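E3 SUMO-protein ligase SIZ2 (Saccharomyces cerevisiae, PDB 6U75) acts as a SUMO E3 ligase of the PIAS family, promoting attachment of SUMO/Smt3 to protein substrates, with septins as possible targets. Local coordinates at residues K95-T100 against T223-I228. Sequence-based numbering, arbitrary orientation.
Sequences KKQNGT and TWQCPI. With ZN (zinc ion), chain C.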
ATOM      1  N   LYS A  95       0.537  -5.967  13.018  1.00 78.66           N
ATOM      2  CA  LYS A  95       1.066  -7.248  13.475  1.00 84.65           C
ATOM      3  C   LYS A  95       0.014  -8.348  13.415  1.00 91.92           C
ATOM      4  O   LYS A  95       0.356  -9.528  13.281  1.00 85.31           O
ATOM      5  CB  LYS A  95       1.599  -7.115  14.903  1.00 76.13           C
ATOM      6  CG  LYS A  95       2.596  -5.983  15.106  1.00 74.43           C
ATOM      7  CD  LYS A  95       2.354  -5.281  16.433  1.00 62.05           C
ATOM      8  CE  LYS A  95       3.216  -4.039  16.576  1.00 75.89           C
ATOM      9  NZ  LYS A  95       2.834  -3.237  17.772  1.00 73.65           N
ATOM     10  N   LYS A  96      -1.266  -7.984  13.516  1.00 88.83           N
ATOM     11  CA  LYS A  96      -2.337  -8.973  13.542  1.00 80.33           C
ATOM     12  C   LYS A  96      -2.614  -9.588  12.177  1.00 79.26           C
ATOM     13  O   LYS A  96      -3.176 -10.688  12.116  1.00 81.77           O
ATOM     14  CB  LYS A  96      -3.621  -8.336  14.074  1.00 86.66           C
ATOM     15  CG  LYS A  96      -3.552  -7.916  15.530  1.00 79.71           C
ATOM     16  CD  LYS A  96      -3.509  -9.124  16.453  1.00 83.31           C
ATOM     17  CE  LYS A  96      -3.839  -8.739  17.884  1.00 92.73           C
ATOM     18  NZ  LYS A  96      -5.238  -8.241  18.022  1.00 84.69           N
ATOM     19  N   GLN A  97      -2.245  -8.915  11.092  1.00 84.26           N
ATOM     20  CA  GLN A  97      -2.538  -9.375   9.744  1.00 77.67           C
ATOM     21  C   GLN A  97      -1.252  -9.741   9.016  1.00 63.30           C
ATOM     22  O   GLN A  97      -0.200  -9.135   9.232  1.00 61.73           O
ATOM     23  CB  GLN A  97      -3.292  -8.300   8.955  1.00 73.98           C
ATOM     24  CG  GLN A  97      -3.837  -8.774   7.618  1.00 73.09           C
ATOM     25  CD  GLN A  97      -4.669  -7.713   6.924  1.00 71.82           C
ATOM     26  OE1 GLN A  97      -5.133  -6.762   7.555  1.00 78.34           O
ATOM     27  NE2 GLN A  97      -4.855  -7.867   5.618  1.00 53.25           N
ATOM     28  N   ASN A  98      -1.352 -10.744   8.148  1.00 60.08           N
ATOM     29  CA  ASN A  98      -0.228 -11.218   7.355  1.00 65.06           C
ATOM     30  C   ASN A  98      -0.266 -10.583   5.972  1.00 55.74           C
ATOM     31  O   ASN A  98      -1.338 -10.422   5.380  1.00 65.38           O
ATOM     32  CB  ASN A  98      -0.254 -12.742   7.229  1.00 71.29           C
ATOM     33  CG  ASN A  98      -0.126 -13.437   8.569  1.00 54.00           C
ATOM     34  OD1 ASN A  98       0.645 -13.015   9.430  1.00 65.40           O
ATOM     35  ND2 ASN A  98      -0.887 -14.509   8.754  1.00 46.01           N
ATOM     36  N   GLY A  99       0.908 -10.230   5.459  1.00 66.75           N
ATOM     37  CA  GLY A  99       1.015  -9.581   4.171  1.00 49.84           C
ATOM     38  C   GLY A  99       0.885  -8.077   4.202  1.00 49.81           C
ATOM     39  O   GLY A  99       0.861  -7.453   3.134  1.00 72.75           O
ATOM     40  N   THR A 100       0.800  -7.473   5.388  1.00 49.07           N
ATOM     41  CA  THR A 100       0.652  -6.030   5.536  1.00 49.20           C
ATOM     42  C   THR A 100       1.960  -5.356   5.932  1.00 52.46           C
ATOM     43  O   THR A 100       1.946  -4.318   6.603  1.00 62.60           O
ATOM     44  CB  THR A 100      -0.432  -5.713   6.568  1.00 55.83           C
ATOM     45  OG1 THR A 100       0.015  -6.106   7.872  1.00 65.36           O
ATOM     46  CG2 THR A 100      -1.718  -6.450   6.234  1.00 62.06           C
ATOM     47  N   THR A 223      -3.268  -2.688   3.951  1.00 38.71           N
ATOM     48  CA  THR A 223      -4.406  -3.588   4.109  1.00 35.29           C
ATOM     49  C   THR A 223      -5.209  -3.709   2.822  1.00 37.19           C
ATOM     50  O   THR A 223      -5.764  -4.777   2.537  1.00 47.01           O
ATOM     51  CB  THR A 223      -5.322  -3.104   5.235  1.00 37.36           C
ATOM     52  OG1 THR A 223      -6.083  -1.977   4.785  1.00 47.76           O
ATOM     53  CG2 THR A 223      -4.508  -2.702   6.453  1.00 40.39           C
ATOM     54  N   TRP A 224      -5.278  -2.634   2.041  1.00 39.00           N
ATOM     55  CA  TRP A 224      -6.028  -2.604   0.789  1.00 36.62           C
ATOM     56  C   TRP A 224      -7.450  -3.117   0.991  1.00 36.48           C
ATOM     57  O   TRP A 224      -7.950  -3.968   0.253  1.00 42.97           O
ATOM     58  CB  TRP A 224      -5.295  -3.386  -0.298  1.00 35.96           C
ATOM     59  CG  TRP A 224      -4.088  -2.648  -0.766  1.00 35.88           C
ATOM     60  CD1 TRP A 224      -2.792  -2.884  -0.414  1.00 40.24           C
ATOM     61  CD2 TRP A 224      -4.068  -1.521  -1.646  1.00 39.35           C
ATOM     62  NE1 TRP A 224      -1.963  -1.980  -1.032  1.00 37.86           N
ATOM     63  CE2 TRP A 224      -2.722  -1.132  -1.794  1.00 31.87           C
ATOM     64  CE3 TRP A 224      -5.056  -0.807  -2.330  1.00 34.59           C
ATOM     65  CZ2 TRP A 224      -2.340  -0.062  -2.599  1.00 26.86           C
ATOM     66  CZ3 TRP A 224      -4.674   0.253  -3.127  1.00 34.23           C
ATOM     67  CH2 TRP A 224      -3.328   0.616  -3.256  1.00 26.45           C
ATOM     68  N   GLN A 225      -8.104  -2.573   2.013  1.00 51.14           N
ATOM     69  CA  GLN A 225      -9.507  -2.829   2.294  1.00 48.07           C
ATOM     70  C   GLN A 225     -10.260  -1.510   2.256  1.00 40.11           C
ATOM     71  O   GLN A 225      -9.786  -0.501   2.787  1.00 44.84           O
ATOM     72  CB  GLN A 225      -9.689  -3.498   3.658  1.00 52.41           C
ATOM     73  CG  GLN A 225      -9.008  -4.850   3.778  1.00 55.55           C
ATOM     74  CD  GLN A 225      -9.071  -5.407   5.186  1.00 68.40           C
ATOM     75  OE1 GLN A 225      -9.845  -4.935   6.019  1.00 69.15           O
ATOM     76  NE2 GLN A 225      -8.247  -6.413   5.462  1.00 61.36           N
ATOM     77  N   CYS A 226     -11.422  -1.521   1.619  1.00 39.98           N
ATOM     78  CA  CYS A 226     -12.238  -0.320   1.539  1.00 45.20           C
ATOM     79  C   CYS A 226     -12.491   0.224   2.945  1.00 43.42           C
ATOM     80  O   CYS A 226     -12.950  -0.525   3.819  1.00 40.48           O
ATOM     81  CB  CYS A 226     -13.564  -0.631   0.846  1.00 51.65           C
ATOM     82  SG  CYS A 226     -14.692   0.773   0.713  1.00 56.59           S
ATOM     83  N   PRO A 227     -12.212   1.508   3.206  1.00 49.67           N
ATOM     84  CA  PRO A 227     -12.455   2.055   4.549  1.00 48.02           C
ATOM     85  C   PRO A 227     -13.918   2.039   4.973  1.00 47.28           C
ATOM     86  O   PRO A 227     -14.222   2.430   6.104  1.00 54.57           O
ATOM     87  CB  PRO A 227     -11.938   3.501   4.444  1.00 44.72           C
ATOM     88  CG  PRO A 227     -11.079   3.534   3.233  1.00 51.21           C
ATOM     89  CD  PRO A 227     -11.664   2.529   2.297  1.00 37.85           C
ATOM     90  N   ILE A 228     -14.833   1.615   4.103  1.00 51.80           N
ATOM     91  CA  ILE A 228     -16.264   1.617   4.391  1.00 48.32           C
ATOM     92  C   ILE A 228     -16.798   0.193   4.529  1.00 49.25           C
ATOM     93  O   ILE A 228     -17.342  -0.177   5.571  1.00 62.62           O
ATOM     94  CB  ILE A 228     -17.041   2.407   3.315  1.00 48.39           C
ATOM     95  CG1 ILE A 228     -16.488   3.834   3.221  1.00 41.36           C
ATOM     96  CG2 ILE A 228     -18.534   2.416   3.625  1.00 55.61           C
ATOM     97  CD1 ILE A 228     -17.108   4.667   2.126  1.00 50.11           C
TER
HETATM   98 ZN    ZN C 501     -16.417  -0.262  -0.467  1.00 47.51          ZN
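T223 OG1 takes part in two weak hydrogen bonds on its own side of the contact: Q225 N reaches it at 3.5 Å, and the Q218 side-chain amide approaches from the end of helix 211-218. T223 turns its methyl to Q97, CG2 lying 4.3 Å from Q97 OE1. Q97 stretches across from the PINIT loop, its CG anti to the backbone N (chi1 -171°) and the chain extended beyond, which carries the amide across to Q225. Q225 comes from the opposite direction, also extended, and its NE2 comes up to the outer side of the Q97 amide, raised from that plane, with the two planes 29° apart. Q97 NE2 stands 3.7 Å from Q225 NE2, and Q97 OE1 is scarcely farther, at 3.8 Å; neither approach is a hydrogen bond. T100 adds a marginal touch, CG2 to T223 CA at 4.5 Å, while its OG1 is bonded to G93 O within the PINIT domain. Farther along 223-228, C226 SG binds the zinc ion at 2.3 Å and accepts a hydrogen bond from I228 N at 3.5 Å, as in CxxC zinc knuckles; C203, H205 and C229 complete the SP-RING site. PINIT domain and SP-RING thus meet here through amide and methyl packing; the nearest polar atoms are both donors as modelled, though amide orientation is uncertain at this resolution, consistent with a contact of low directionality.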